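Local coordinates for XPF endonuclease (Aeropyrum pernix, PDB 2BGW), which probably cleaves DNA as a structure-specific, magnesium-binding endonuclease of the XPF family that acts in nucleotide excision repair, at residues G88-R93 and L117-D122; P35-M40 and R157-Y162; V11-R16 and V31-K36; Y162-F167 and E186-A191. One frame throughout, in Å; residues are numbered along the deposited sequence.

Interaction 1. Residues G88-R93 and L117-D122; sequences GPPVPR and LMNTMD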
loop_
_atom_site.group_PDB
_atom_site.type_symbol
_atom_site.label_atom_id
_atom_site.label_comp_id
_atom_site.label_asym_id
_atom_site.label_seq_id
_atom_site.Cartn_x
_atom_site.Cartn_y
_atom_site.Cartn_z
ATOM N N GLY A 88 17.440 4.270 -0.143
ATOM C CA GLY A 88 18.571 4.783 -0.893
ATOM C C GLY A 88 18.136 5.967 -1.737
ATOM O O GLY A 88 16.954 6.293 -1.791
ATOM N N PRO A 89 19.093 6.628 -2.405
ATOM C CA PRO A 89 18.810 7.839 -3.149
ATOM C C PRO A 89 17.773 7.616 -4.215
ATOM O O PRO A 89 17.833 6.641 -4.951
ATOM C CB PRO A 89 20.151 8.174 -3.786
ATOM C CG PRO A 89 21.119 7.592 -2.841
ATOM C CD PRO A 89 20.517 6.280 -2.496
ATOM N N PRO A 90 16.813 8.525 -4.288
ATOM C CA PRO A 90 15.711 8.405 -5.199
ATOM C C PRO A 90 16.170 8.046 -6.583
ATOM O O PRO A 90 15.558 7.210 -7.205
ATOM C CB PRO A 90 15.117 9.794 -5.180
ATOM C CG PRO A 90 15.356 10.249 -3.776
ATOM C CD PRO A 90 16.721 9.744 -3.464
ATOM N N VAL A 91 17.256 8.653 -7.053
ATOM C CA VAL A 91 17.823 8.374 -8.383
ATOM C C VAL A 91 19.241 7.850 -8.204
ATOM O O VAL A 91 20.164 8.611 -7.905
ATOM C CB VAL A 91 17.941 9.649 -9.227
ATOM C CG1 VAL A 91 18.346 9.299 -10.632
ATOM C CG2 VAL A 91 16.645 10.455 -9.203
ATOM N N PRO A 92 19.440 6.553 -8.403
ATOM C CA PRO A 92 20.796 6.041 -8.270
ATOM C C PRO A 92 21.686 6.546 -9.429
ATOM O O PRO A 92 21.163 6.929 -10.493
ATOM C CB PRO A 92 20.605 4.534 -8.383
ATOM C CG PRO A 92 19.143 4.295 -8.312
ATOM C CD PRO A 92 18.489 5.515 -8.801
ATOM N N ARG A 93 23.010 6.554 -9.229
ATOM C CA ARG A 93 23.949 6.958 -10.299
ATOM C C ARG A 93 23.558 6.326 -11.658
ATOM O O ARG A 93 23.151 7.025 -12.592
ATOM C CB ARG A 93 25.422 6.648 -9.919
ATOM N N LEU A 117 4.489 7.086 -0.604
ATOM C CA LEU A 117 5.936 6.860 -0.734
ATOM C C LEU A 117 6.640 7.393 0.467
ATOM O O LEU A 117 6.263 8.448 0.973
ATOM C CB LEU A 117 6.501 7.548 -1.961
ATOM C CG LEU A 117 5.997 7.038 -3.304
ATOM C CD1 LEU A 117 6.379 8.020 -4.391
ATOM C CD2 LEU A 117 6.507 5.631 -3.643
ATOM N N MET A 118 7.626 6.645 0.950
ATOM C CA MET A 118 8.574 7.150 1.929
ATOM C C MET A 118 9.937 6.897 1.331
ATOM O O MET A 118 10.168 5.819 0.766
ATOM C CB MET A 118 8.492 6.381 3.249
ATOM C CG MET A 118 7.146 6.340 3.915
ATOM S SD MET A 118 6.801 7.574 5.194
ATOM C CE MET A 118 8.432 7.898 5.839
ATOM N N ASN A 119 10.845 7.857 1.452
ATOM C CA ASN A 119 12.226 7.588 1.073
ATOM C C ASN A 119 13.102 7.353 2.306
ATOM O O ASN A 119 13.171 8.207 3.170
ATOM C CB ASN A 119 12.795 8.717 0.184
ATOM C CG ASN A 119 14.230 8.415 -0.308
ATOM O OD1 ASN A 119 15.165 9.204 -0.115
ATOM N ND2 ASN A 119 14.406 7.243 -0.911
ATOM N N THR A 120 13.755 6.205 2.413
ATOM C CA THR A 120 14.693 6.002 3.523
ATOM C C THR A 120 16.172 5.993 3.037
ATOM O O THR A 120 16.444 5.822 1.839
ATOM C CB THR A 120 14.379 4.710 4.329
ATOM O OG1 THR A 120 14.626 3.562 3.531
ATOM C CG2 THR A 120 12.956 4.664 4.768
ATOM N N MET A 121 17.130 6.164 3.936
ATOM C CA MET A 121 18.523 6.143 3.514
ATOM C C MET A 121 19.193 4.795 3.497
ATOM O O MET A 121 20.051 4.547 2.654
ATOM C CB MET A 121 19.338 7.137 4.302
ATOM C CG MET A 121 19.011 8.479 3.768
ATOM S SD MET A 121 19.869 9.850 4.477
ATOM C CE MET A 121 21.545 9.662 3.840
ATOM N N ASP A 122 18.801 3.930 4.415
ATOM C CA ASP A 122 19.410 2.638 4.596
ATOM C C ASP A 122 18.332 1.803 5.219
ATOM O O ASP A 122 17.306 2.357 5.594
ATOM C CB ASP A 122 20.595 2.740 5.559
ATOM C CG ASP A 122 20.414 3.821 6.620
ATOM O OD1 ASP A 122 21.378 4.572 6.841
ATOM O OD2 ASP A 122 19.331 3.941 7.238
#
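Gly88 and Asn119 meet at the carboxyl ends of two neighbouring parallel strands, 81-87 and 116-120, in the sheet of the ERCC4 nuclease domain, a member of the PDDEXK clan. The close part of the contact is polar. The last link of the strand pairing is Gly88 N to Thr120 O, a 2.7 Å bond, after which the chain of 88-93 veers off. Gly88 makes that departure with a positive phi of 105°, a conformation that glycine, having no CB, adopts readily. Its own carbonyl is then taken by a side chain instead of a strand. Asn119, with CG swung opposite its backbone N (chi1 -176°), reaches across to donate from ND2. Thr120 points the other way; its side chain packs on Val129 of helix 123-137, and OG1 bonds to Thr126 OG1.

The remainder is looser. Pro90 offers only ring carbons, CD lying 3.7 Å from Asn119 OD1, and the two side chains cross at about a right angle. Met121, partly exposed, contributes little area; its N is bonded to Tyr103 OH of the second subunit. Strand 116-120 is an outermost strand of the sheet within the chain, and Pro90 of the second subunit packs on Asn119. Asn119 ND2 sits 2.9 Å from Gly88 O, which lies in the amide plane. The N-H...O path is nearly straight, at 174°.

Interaction 2. Residues P35-M40 and R157-Y162; sequences PKQLPM and REWQLY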
loop_
_atom_site.group_PDB
_atom_site.type_symbol
_atom_site.label_atom_id
_atom_site.label_comp_id
_atom_site.label_asym_id
_atom_site.label_seq_id
_atom_site.Cartn_x
_atom_site.Cartn_y
_atom_site.Cartn_z
ATOM N N PRO A 35 7.980 -14.032 10.413
ATOM C CA PRO A 35 8.192 -14.296 8.999
ATOM C C PRO A 35 7.200 -15.313 8.505
ATOM O O PRO A 35 7.138 -16.422 9.023
ATOM C CB PRO A 35 9.610 -14.867 8.947
ATOM C CG PRO A 35 9.968 -15.250 10.349
ATOM C CD PRO A 35 8.853 -14.846 11.270
ATOM N N LYS A 36 6.395 -14.909 7.538
ATOM C CA LYS A 36 5.435 -15.793 6.900
ATOM C C LYS A 36 5.298 -15.438 5.434
ATOM O O LYS A 36 5.676 -14.346 5.001
ATOM C CB LYS A 36 4.059 -15.649 7.538
ATOM C CG LYS A 36 4.003 -16.028 8.982
ATOM C CD LYS A 36 3.764 -17.509 9.158
ATOM C CE LYS A 36 4.039 -17.910 10.581
ATOM N NZ LYS A 36 3.458 -19.225 10.846
ATOM N N GLN A 37 4.738 -16.368 4.676
ATOM C CA GLN A 37 4.348 -16.093 3.316
ATOM C C GLN A 37 3.054 -15.289 3.294
ATOM O O GLN A 37 1.997 -15.773 3.718
ATOM C CB GLN A 37 4.190 -17.392 2.554
ATOM C CG GLN A 37 3.555 -17.219 1.181
ATOM C CD GLN A 37 3.668 -18.477 0.318
ATOM O OE1 GLN A 37 4.096 -19.559 0.801
ATOM N NE2 GLN A 37 3.286 -18.345 -0.969
ATOM N N LEU A 38 3.151 -14.059 2.798
ATOM C CA LEU A 38 1.999 -13.178 2.660
ATOM C C LEU A 38 1.575 -13.190 1.215
ATOM O O LEU A 38 2.388 -13.465 0.353
ATOM C CB LEU A 38 2.383 -11.746 3.023
ATOM C CG LEU A 38 2.961 -11.482 4.393
ATOM C CD1 LEU A 38 3.505 -10.085 4.422
ATOM C CD2 LEU A 38 1.861 -11.672 5.389
ATOM N N PRO A 39 0.301 -12.882 0.933
ATOM C CA PRO A 39 -0.090 -12.893 -0.462
ATOM C C PRO A 39 0.721 -11.880 -1.272
ATOM O O PRO A 39 1.107 -12.167 -2.413
ATOM C CB PRO A 39 -1.550 -12.462 -0.417
ATOM C CG PRO A 39 -1.986 -12.685 0.956
ATOM C CD PRO A 39 -0.814 -12.511 1.819
ATOM N N MET A 40 1.000 -10.725 -0.664
ATOM C CA MET A 40 1.604 -9.580 -1.355
ATOM C C MET A 40 2.369 -8.644 -0.423
ATOM O O MET A 40 2.047 -8.558 0.745
ATOM C CB MET A 40 0.531 -8.793 -2.125
ATOM C CG MET A 40 -0.554 -8.206 -1.293
ATOM S SD MET A 40 -2.076 -8.082 -2.251
ATOM C CE MET A 40 -1.680 -6.803 -3.403
ATOM N N ARG A 157 -5.471 -14.727 7.967
ATOM C CA ARG A 157 -6.545 -13.801 7.651
ATOM C C ARG A 157 -6.289 -13.032 6.347
ATOM O O ARG A 157 -7.223 -12.772 5.588
ATOM C CB ARG A 157 -6.788 -12.835 8.803
ATOM C CG ARG A 157 -7.867 -11.834 8.500
ATOM C CD ARG A 157 -8.200 -10.928 9.688
ATOM N NE ARG A 157 -8.532 -9.582 9.215
ATOM C CZ ARG A 157 -9.767 -9.087 9.159
ATOM N NH1 ARG A 157 -10.809 -9.819 9.565
ATOM N NH2 ARG A 157 -9.967 -7.854 8.697
ATOM N N GLU A 158 -5.033 -12.681 6.078
ATOM C CA GLU A 158 -4.726 -11.888 4.901
ATOM C C GLU A 158 -5.070 -12.647 3.630
ATOM O O GLU A 158 -5.684 -12.110 2.711
ATOM C CB GLU A 158 -3.264 -11.419 4.908
ATOM C CG GLU A 158 -2.976 -10.334 5.973
ATOM C CD GLU A 158 -4.038 -9.219 6.038
ATOM O OE1 GLU A 158 -4.248 -8.515 5.012
ATOM O OE2 GLU A 158 -4.666 -9.045 7.120
ATOM N N TRP A 159 -4.680 -13.915 3.606
ATOM C CA TRP A 159 -5.011 -14.808 2.520
ATOM C C TRP A 159 -6.497 -15.064 2.472
ATOM O O TRP A 159 -7.071 -15.144 1.398
ATOM C CB TRP A 159 -4.343 -16.116 2.756
ATOM C CG TRP A 159 -2.925 -16.148 2.437
ATOM C CD1 TRP A 159 -1.901 -16.134 3.312
ATOM C CD2 TRP A 159 -2.348 -16.272 1.146
ATOM N NE1 TRP A 159 -0.701 -16.226 2.658
ATOM C CE2 TRP A 159 -0.948 -16.329 1.320
ATOM C CE3 TRP A 159 -2.875 -16.335 -0.147
ATOM C CZ2 TRP A 159 -0.063 -16.452 0.257
ATOM C CZ3 TRP A 159 -2.001 -16.452 -1.205
ATOM C CH2 TRP A 159 -0.602 -16.505 -0.998
ATOM N N GLN A 160 -7.145 -15.196 3.620
ATOM C CA GLN A 160 -8.598 -15.355 3.578
ATOM C C GLN A 160 -9.231 -14.183 2.850
ATOM O O GLN A 160 -10.188 -14.345 2.083
ATOM C CB GLN A 160 -9.189 -15.507 4.976
ATOM C CG GLN A 160 -8.718 -16.758 5.682
ATOM C CD GLN A 160 -9.016 -16.738 7.156
ATOM O OE1 GLN A 160 -9.324 -15.690 7.743
ATOM N NE2 GLN A 160 -8.937 -17.909 7.777
ATOM N N LEU A 161 -8.658 -13.004 3.069
ATOM C CA LEU A 161 -9.134 -11.780 2.431
ATOM C C LEU A 161 -8.713 -11.645 0.971
ATOM O O LEU A 161 -9.432 -11.087 0.159
ATOM C CB LEU A 161 -8.670 -10.584 3.242
ATOM C CG LEU A 161 -9.398 -10.483 4.573
ATOM C CD1 LEU A 161 -8.606 -9.673 5.514
ATOM C CD2 LEU A 161 -10.764 -9.876 4.347
ATOM N N TYR A 162 -7.549 -12.171 0.645
ATOM C CA TYR A 162 -7.036 -12.130 -0.719
ATOM C C TYR A 162 -7.886 -13.036 -1.603
ATOM O O TYR A 162 -8.194 -12.715 -2.758
ATOM C CB TYR A 162 -5.557 -12.564 -0.724
ATOM C CG TYR A 162 -4.893 -12.651 -2.075
ATOM C CD1 TYR A 162 -5.004 -11.619 -2.994
ATOM C CD2 TYR A 162 -4.136 -13.766 -2.425
ATOM C CE1 TYR A 162 -4.400 -11.704 -4.244
ATOM C CE2 TYR A 162 -3.516 -13.859 -3.661
ATOM C CZ TYR A 162 -3.658 -12.830 -4.569
ATOM O OH TYR A 162 -3.051 -12.897 -5.798
#
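Gln37 meets Trp159 where the chain leaves strand 32-36 and passes helix 155-165, so the contact ties the nuclease fold to the helical part of the chain that carries the helix-hairpin-helix motifs. Gln37 gives its backbone oxygen to the indole: Trp159 NE1 donates to Gln37 O at 2.9 Å, with the acceptor close to the ring plane. Beside this bond the aliphatic part of the Gln37 side chain crosses the indole obliquely, Gln37 CG being 3.8 Å from Trp159 CZ2.

Leu38 turns its side chain away from the helix. Pro39 follows as the centre of the contact. Its CG stands over the indole face, 3.8 Å from the centroid of the five-membered ring and 16° off the normal, a CH-pi contact that suits a compact ring with polarised C-H bonds. Next to this, Pro39 CB reaches Tyr162 CD2 at 3.5 Å, which the tyrosine permits by projecting CG away from its backbone N (chi1 177°). Met40 closes the segment with a Met-aromatic contact, SD lying 5.3 Å from the Tyr162 ring centroid in an oblique approach. Ser166 of the second subunit packs on both Trp159 and Tyr162.

Ring packing thus supplies most of the surface between the segments, while the single N-H...O bond satisfies the indole nitrogen and helps to fix the rotation of the ring beneath the proline.

Interaction 3. Residues V11-R16 and V31-K36; sequences VYVDVR and VQVIPK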
loop_
_atom_site.group_PDB
_atom_site.type_symbol
_atom_site.label_atom_id
_atom_site.label_comp_id
_atom_site.label_asym_id
_atom_site.label_seq_id
_atom_site.Cartn_x
_atom_site.Cartn_y
_atom_site.Cartn_z
ATOM N N VAL A 11 4.542 -7.133 13.564
ATOM C CA VAL A 11 4.390 -7.074 12.117
ATOM C C VAL A 11 4.791 -8.400 11.533
ATOM O O VAL A 11 5.581 -9.118 12.131
ATOM C CB VAL A 11 5.240 -5.949 11.453
ATOM C CG1 VAL A 11 4.985 -4.601 12.108
ATOM C CG2 VAL A 11 6.717 -6.264 11.461
ATOM N N TYR A 12 4.246 -8.716 10.362
ATOM C CA TYR A 12 4.635 -9.897 9.602
ATOM C C TYR A 12 5.521 -9.546 8.415
ATOM O O TYR A 12 5.183 -8.652 7.643
ATOM C CB TYR A 12 3.392 -10.574 9.057
ATOM C CG TYR A 12 2.601 -11.335 10.068
ATOM C CD1 TYR A 12 1.601 -10.707 10.804
ATOM C CD2 TYR A 12 2.837 -12.696 10.284
ATOM C CE1 TYR A 12 0.849 -11.404 11.741
ATOM C CE2 TYR A 12 2.096 -13.414 11.227
ATOM C CZ TYR A 12 1.101 -12.758 11.952
ATOM O OH TYR A 12 0.358 -13.443 12.885
ATOM N N VAL A 13 6.631 -10.272 8.260
ATOM C CA VAL A 13 7.516 -10.127 7.098
ATOM C C VAL A 13 7.219 -11.175 6.081
ATOM O O VAL A 13 7.195 -12.359 6.418
ATOM C CB VAL A 13 8.983 -10.524 7.357
ATOM C CG1 VAL A 13 9.898 -9.532 6.709
ATOM C CG2 VAL A 13 9.284 -10.714 8.789
ATOM N N ASP A 14 7.094 -10.802 4.822
ATOM C CA ASP A 14 7.070 -11.858 3.845
ATOM C C ASP A 14 8.409 -12.590 3.786
ATOM O O ASP A 14 9.455 -12.026 4.053
ATOM C CB ASP A 14 6.692 -11.367 2.464
ATOM C CG ASP A 14 6.677 -12.486 1.482
ATOM O OD1 ASP A 14 7.732 -12.703 0.862
ATOM O OD2 ASP A 14 5.657 -13.207 1.408
ATOM N N VAL A 15 8.374 -13.856 3.414
ATOM C CA VAL A 15 9.591 -14.659 3.361
ATOM C C VAL A 15 10.653 -14.135 2.392
ATOM O O VAL A 15 11.833 -14.089 2.739
ATOM C CB VAL A 15 9.261 -16.109 3.040
ATOM C CG1 VAL A 15 10.547 -16.897 2.736
ATOM C CG2 VAL A 15 8.488 -16.719 4.223
ATOM N N ARG A 16 10.233 -13.754 1.185
ATOM C CA ARG A 16 11.151 -13.197 0.184
ATOM C C ARG A 16 11.950 -12.023 0.777
ATOM O O ARG A 16 13.057 -11.729 0.330
ATOM C CB ARG A 16 10.409 -12.810 -1.118
ATOM C CG ARG A 16 9.964 -14.021 -2.031
ATOM C CD ARG A 16 8.883 -13.628 -3.122
ATOM N NE ARG A 16 8.780 -14.611 -4.245
ATOM C CZ ARG A 16 7.927 -14.545 -5.297
ATOM N NH1 ARG A 16 7.048 -13.533 -5.439
ATOM N NH2 ARG A 16 7.945 -15.511 -6.225
ATOM N N VAL A 31 10.239 -4.659 18.146
ATOM C CA VAL A 31 9.087 -5.059 17.363
ATOM C C VAL A 31 9.121 -6.565 17.202
ATOM O O VAL A 31 10.156 -7.143 16.918
ATOM C CB VAL A 31 9.088 -4.375 16.002
ATOM C CG1 VAL A 31 8.024 -4.935 15.121
ATOM C CG2 VAL A 31 8.849 -2.924 16.171
ATOM N N GLN A 32 7.989 -7.206 17.426
ATOM C CA GLN A 32 7.875 -8.611 17.133
ATOM C C GLN A 32 7.700 -8.764 15.626
ATOM O O GLN A 32 6.789 -8.165 15.020
ATOM C CB GLN A 32 6.679 -9.191 17.851
ATOM C CG GLN A 32 6.821 -10.669 18.135
ATOM C CD GLN A 32 5.499 -11.334 18.517
ATOM O OE1 GLN A 32 4.400 -10.793 18.288
ATOM N NE2 GLN A 32 5.600 -12.526 19.087
ATOM N N VAL A 33 8.575 -9.573 15.032
ATOM C CA VAL A 33 8.662 -9.693 13.587
ATOM C C VAL A 33 8.461 -11.148 13.187
ATOM O O VAL A 33 9.359 -11.956 13.369
ATOM C CB VAL A 33 10.047 -9.196 13.114
ATOM C CG1 VAL A 33 10.329 -9.644 11.721
ATOM C CG2 VAL A 33 10.124 -7.690 13.195
ATOM N N ILE A 34 7.289 -11.490 12.653
ATOM C CA ILE A 34 6.959 -12.886 12.310
ATOM C C ILE A 34 7.050 -13.153 10.815
ATOM O O ILE A 34 6.257 -12.599 10.032
ATOM C CB ILE A 34 5.532 -13.226 12.691
ATOM C CG1 ILE A 34 5.296 -12.934 14.167
ATOM C CG2 ILE A 34 5.193 -14.681 12.263
ATOM C CD1 ILE A 34 3.828 -12.775 14.492
ATOM N N PRO A 35 7.980 -14.032 10.413
ATOM C CA PRO A 35 8.192 -14.296 8.999
ATOM C C PRO A 35 7.200 -15.313 8.505
ATOM O O PRO A 35 7.138 -16.422 9.023
ATOM C CB PRO A 35 9.610 -14.867 8.947
ATOM C CG PRO A 35 9.968 -15.250 10.349
ATOM C CD PRO A 35 8.853 -14.846 11.270
ATOM N N LYS A 36 6.395 -14.909 7.538
ATOM C CA LYS A 36 5.435 -15.793 6.900
ATOM C C LYS A 36 5.298 -15.438 5.434
ATOM O O LYS A 36 5.676 -14.346 5.001
ATOM C CB LYS A 36 4.059 -15.649 7.538
ATOM C CG LYS A 36 4.003 -16.028 8.982
ATOM C CD LYS A 36 3.764 -17.509 9.158
ATOM C CE LYS A 36 4.039 -17.910 10.581
ATOM N NZ LYS A 36 3.458 -19.225 10.846
#
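Tyr12 and Ile34 lie side by side and point the same way on neighbouring parallel strands, 10-14 and 32-36, which helix 22-28 connects in a beta-alpha-beta unit. The branched chain covers the ring: Ile34 CD1 is over one face, 4.1 Å from the centroid, while Ile34 CG2 reaches Tyr12 CE2 at 3.5 Å. Lys36, on the same side of the ring's long axis as CD2, brings its aliphatic CG to the ring edge, near the ring plane. The Tyr12 hydroxyl, at the far end, bonds to Leu153 O.

The other face of the sheet is lined by Val11, Val13, Val33 and Pro35. Val11 and Val33 run alongside each other with their CG2 methyls 4.1 Å apart, whereas Val13 and Val33 are set at a slant. Such beta-branched valines favour extended backbone. Val13 and Val33 also meet helix 22-28, both touching Pro23.

Four backbone bonds hold the pairing, among them Ile34 N to Val11 O at 3.0 Å and Lys36 N to Val13 O at 2.9 Å. Pro35, lacking an N-H, falls between these two donors on 32-36, an outermost strand of the sheet within this chain, so no bond to 11-14 is lost. Beyond the pairing Asp14 forms an Asx turn: its OD1 accepts from Arg16 N at 2.7 Å, met from above the carboxylate plane.

Interaction 4. Residues Y162-F167 and E186-A191; sequences YILQSF and ERFFTA
Leu164, near the end of helix 155-165, and Phe188, the last residue of the short helix 185-188, have their CA atoms 9.6 Å apart, a spacing bridged by side chains with no hydrogen bond across. Leu164 extends CD2 obliquely to the Phe188 ring, 3.6 Å from CD2 of that ring. Phe188 places its ring there by turning CG away from its backbone N (chi1 169°). Phe167 and Phe189 come near with planes 27° apart but slid so far that the rings barely overlap: their centroids are 5.9 Å apart, and Phe167 CZ lies 3.8 Å from Phe189 CE1. Ile163 completes this group with CG2 at the edge of the Phe189 ring.

These residues belong to the helix-hairpin-helix domain, whose small helices enclose a core that large apolar leucine and phenylalanine side chains fill well. Helix 172-182 adds Phe182, edge-to-face on Phe188, and helix 204-215 adds Leu214 against Phe167 and Phe189. The Phe189 ring also stacks on Phe189 of the second subunit.

Within segment 162-167 itself, Ile163 O accepts from both Ser166 N and Ser166 OG, the hydroxyl at 2.6 Å and on a lone pair.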
loop_
_atom_site.group_PDB
_atom_site.type_symbol
_atom_site.label_atom_id
_atom_site.label_comp_id
_atom_site.label_asym_id
_atom_site.label_seq_id
_atom_site.Cartn_x
_atom_site.Cartn_y
_atom_site.Cartn_z
ATOM N N TYR A 162 -7.549 -12.171 0.645
ATOM C CA TYR A 162 -7.036 -12.130 -0.719
ATOM C C TYR A 162 -7.886 -13.036 -1.603
ATOM O O TYR A 162 -8.194 -12.715 -2.758
ATOM C CB TYR A 162 -5.557 -12.564 -0.724
ATOM C CG TYR A 162 -4.893 -12.651 -2.075
ATOM C CD1 TYR A 162 -5.004 -11.619 -2.994
ATOM C CD2 TYR A 162 -4.136 -13.766 -2.425
ATOM C CE1 TYR A 162 -4.400 -11.704 -4.244
ATOM C CE2 TYR A 162 -3.516 -13.859 -3.661
ATOM C CZ TYR A 162 -3.658 -12.830 -4.569
ATOM O OH TYR A 162 -3.051 -12.897 -5.798
ATOM N N ILE A 163 -8.283 -14.162 -1.030
ATOM C CA ILE A 163 -9.110 -15.130 -1.724
ATOM C C ILE A 163 -10.502 -14.547 -1.945
ATOM O O ILE A 163 -10.956 -14.473 -3.081
ATOM C CB ILE A 163 -9.027 -16.500 -1.034
ATOM C CG1 ILE A 163 -7.608 -17.012 -1.258
ATOM C CG2 ILE A 163 -10.048 -17.472 -1.600
ATOM C CD1 ILE A 163 -7.147 -18.075 -0.376
ATOM N N LEU A 164 -11.145 -14.041 -0.902
ATOM C CA LEU A 164 -12.419 -13.359 -1.112
ATOM C C LEU A 164 -12.327 -12.228 -2.155
ATOM O O LEU A 164 -13.262 -12.100 -2.959
ATOM C CB LEU A 164 -13.026 -12.858 0.206
ATOM C CG LEU A 164 -13.404 -13.931 1.241
ATOM C CD1 LEU A 164 -13.634 -13.311 2.594
ATOM C CD2 LEU A 164 -14.636 -14.703 0.836
ATOM N N GLN A 165 -11.230 -11.436 -2.171
ATOM C CA GLN A 165 -11.099 -10.265 -3.105
ATOM C C GLN A 165 -11.068 -10.661 -4.598
ATOM O O GLN A 165 -11.492 -9.895 -5.484
ATOM C CB GLN A 165 -9.858 -9.416 -2.791
ATOM C CG GLN A 165 -10.068 -8.093 -1.996
ATOM C CD GLN A 165 -9.199 -8.052 -0.693
ATOM O OE1 GLN A 165 -7.995 -7.784 -0.738
ATOM N NE2 GLN A 165 -9.819 -8.361 0.456
ATOM N N SER A 166 -10.581 -11.869 -4.856
ATOM C CA SER A 166 -10.488 -12.382 -6.203
ATOM C C SER A 166 -11.850 -12.608 -6.871
ATOM O O SER A 166 -11.921 -12.806 -8.069
ATOM C CB SER A 166 -9.632 -13.653 -6.232
ATOM O OG SER A 166 -10.289 -14.737 -5.587
ATOM N N PHE A 167 -12.930 -12.573 -6.104
ATOM C CA PHE A 167 -14.267 -12.688 -6.673
ATOM C C PHE A 167 -14.708 -11.371 -7.284
ATOM O O PHE A 167 -14.300 -10.281 -6.827
ATOM C CB PHE A 167 -15.274 -13.098 -5.606
ATOM C CG PHE A 167 -15.300 -14.587 -5.312
ATOM C CD1 PHE A 167 -14.270 -15.199 -4.577
ATOM C CD2 PHE A 167 -16.367 -15.375 -5.742
ATOM C CE1 PHE A 167 -14.292 -16.568 -4.294
ATOM C CE2 PHE A 167 -16.408 -16.752 -5.459
ATOM C CZ PHE A 167 -15.371 -17.341 -4.735
ATOM N N GLU A 186 -15.082 -21.267 4.356
ATOM C CA GLU A 186 -15.790 -22.459 3.955
ATOM C C GLU A 186 -17.273 -22.424 4.314
ATOM O O GLU A 186 -18.108 -22.864 3.516
ATOM C CB GLU A 186 -15.114 -23.658 4.547
ATOM C CG GLU A 186 -15.646 -24.913 4.042
ATOM C CD GLU A 186 -15.777 -25.852 5.170
ATOM O OE1 GLU A 186 -16.289 -25.395 6.219
ATOM O OE2 GLU A 186 -15.336 -27.014 5.028
ATOM N N ARG A 187 -17.599 -21.885 5.486
ATOM C CA ARG A 187 -18.983 -21.545 5.778
ATOM C C ARG A 187 -19.530 -20.586 4.707
ATOM O O ARG A 187 -20.658 -20.758 4.243
ATOM C CB ARG A 187 -19.144 -20.978 7.201
ATOM N N PHE A 188 -18.724 -19.615 4.281
ATOM C CA PHE A 188 -19.177 -18.640 3.281
ATOM C C PHE A 188 -19.394 -19.269 1.918
ATOM O O PHE A 188 -20.366 -18.944 1.227
ATOM C CB PHE A 188 -18.198 -17.468 3.114
ATOM C CG PHE A 188 -18.505 -16.605 1.913
ATOM C CD1 PHE A 188 -19.628 -15.768 1.908
ATOM C CD2 PHE A 188 -17.704 -16.660 0.781
ATOM C CE1 PHE A 188 -19.943 -14.997 0.816
ATOM C CE2 PHE A 188 -18.012 -15.882 -0.326
ATOM C CZ PHE A 188 -19.146 -15.049 -0.306
ATOM N N PHE A 189 -18.467 -20.154 1.540
ATOM C CA PHE A 189 -18.471 -20.821 0.232
ATOM C C PHE A 189 -19.597 -21.832 0.098
ATOM O O PHE A 189 -19.651 -22.592 -0.859
ATOM C CB PHE A 189 -17.148 -21.540 0.023
ATOM C CG PHE A 189 -16.004 -20.629 -0.254
ATOM C CD1 PHE A 189 -16.209 -19.390 -0.836
ATOM C CD2 PHE A 189 -14.712 -21.024 0.029
ATOM C CE1 PHE A 189 -15.166 -18.561 -1.113
ATOM C CE2 PHE A 189 -13.648 -20.189 -0.262
ATOM C CZ PHE A 189 -13.887 -18.951 -0.832
ATOM N N THR A 190 -20.516 -21.805 1.049
ATOM C CA THR A 190 -21.453 -22.873 1.253
ATOM C C THR A 190 -22.818 -22.283 1.432
ATOM O O THR A 190 -23.813 -22.989 1.343
ATOM C CB THR A 190 -21.007 -23.704 2.463
ATOM O OG1 THR A 190 -20.666 -25.012 2.009
ATOM C CG2 THR A 190 -22.043 -23.767 3.577
ATOM N N ALA A 191 -22.872 -20.976 1.657
ATOM C CA ALA A 191 -24.159 -20.317 1.840
ATOM C C ALA A 191 -24.953 -20.206 0.545
ATOM O O ALA A 191 -24.481 -20.565 -0.551
ATOM C CB ALA A 191 -23.976 -18.965 2.460
#

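Overall arrangement
Interactions 2 and 3 are directly joined: they share Pro35 and Lys36 of strand 32-36, and Leu38 N lies 3.0 Å from Asp14 OD2, a probable hydrogen bond. Asp14 is in turn about 5 Å, side chain to side chain, from the magnesium ligand Asp42, so this junction adjoins the metal site. Interaction 1 reaches the same sheet at its opposite outer strand; its Thr120 side chain is about 12 Å from the magnesium ion. Interaction 4 continues from interaction 2 through Tyr162, with centres 14 Å apart, and its nearest atom is about 3 Å from the bound DNA. Interactions 1, 2 and 4 all touch the second subunit; interaction 3 does not.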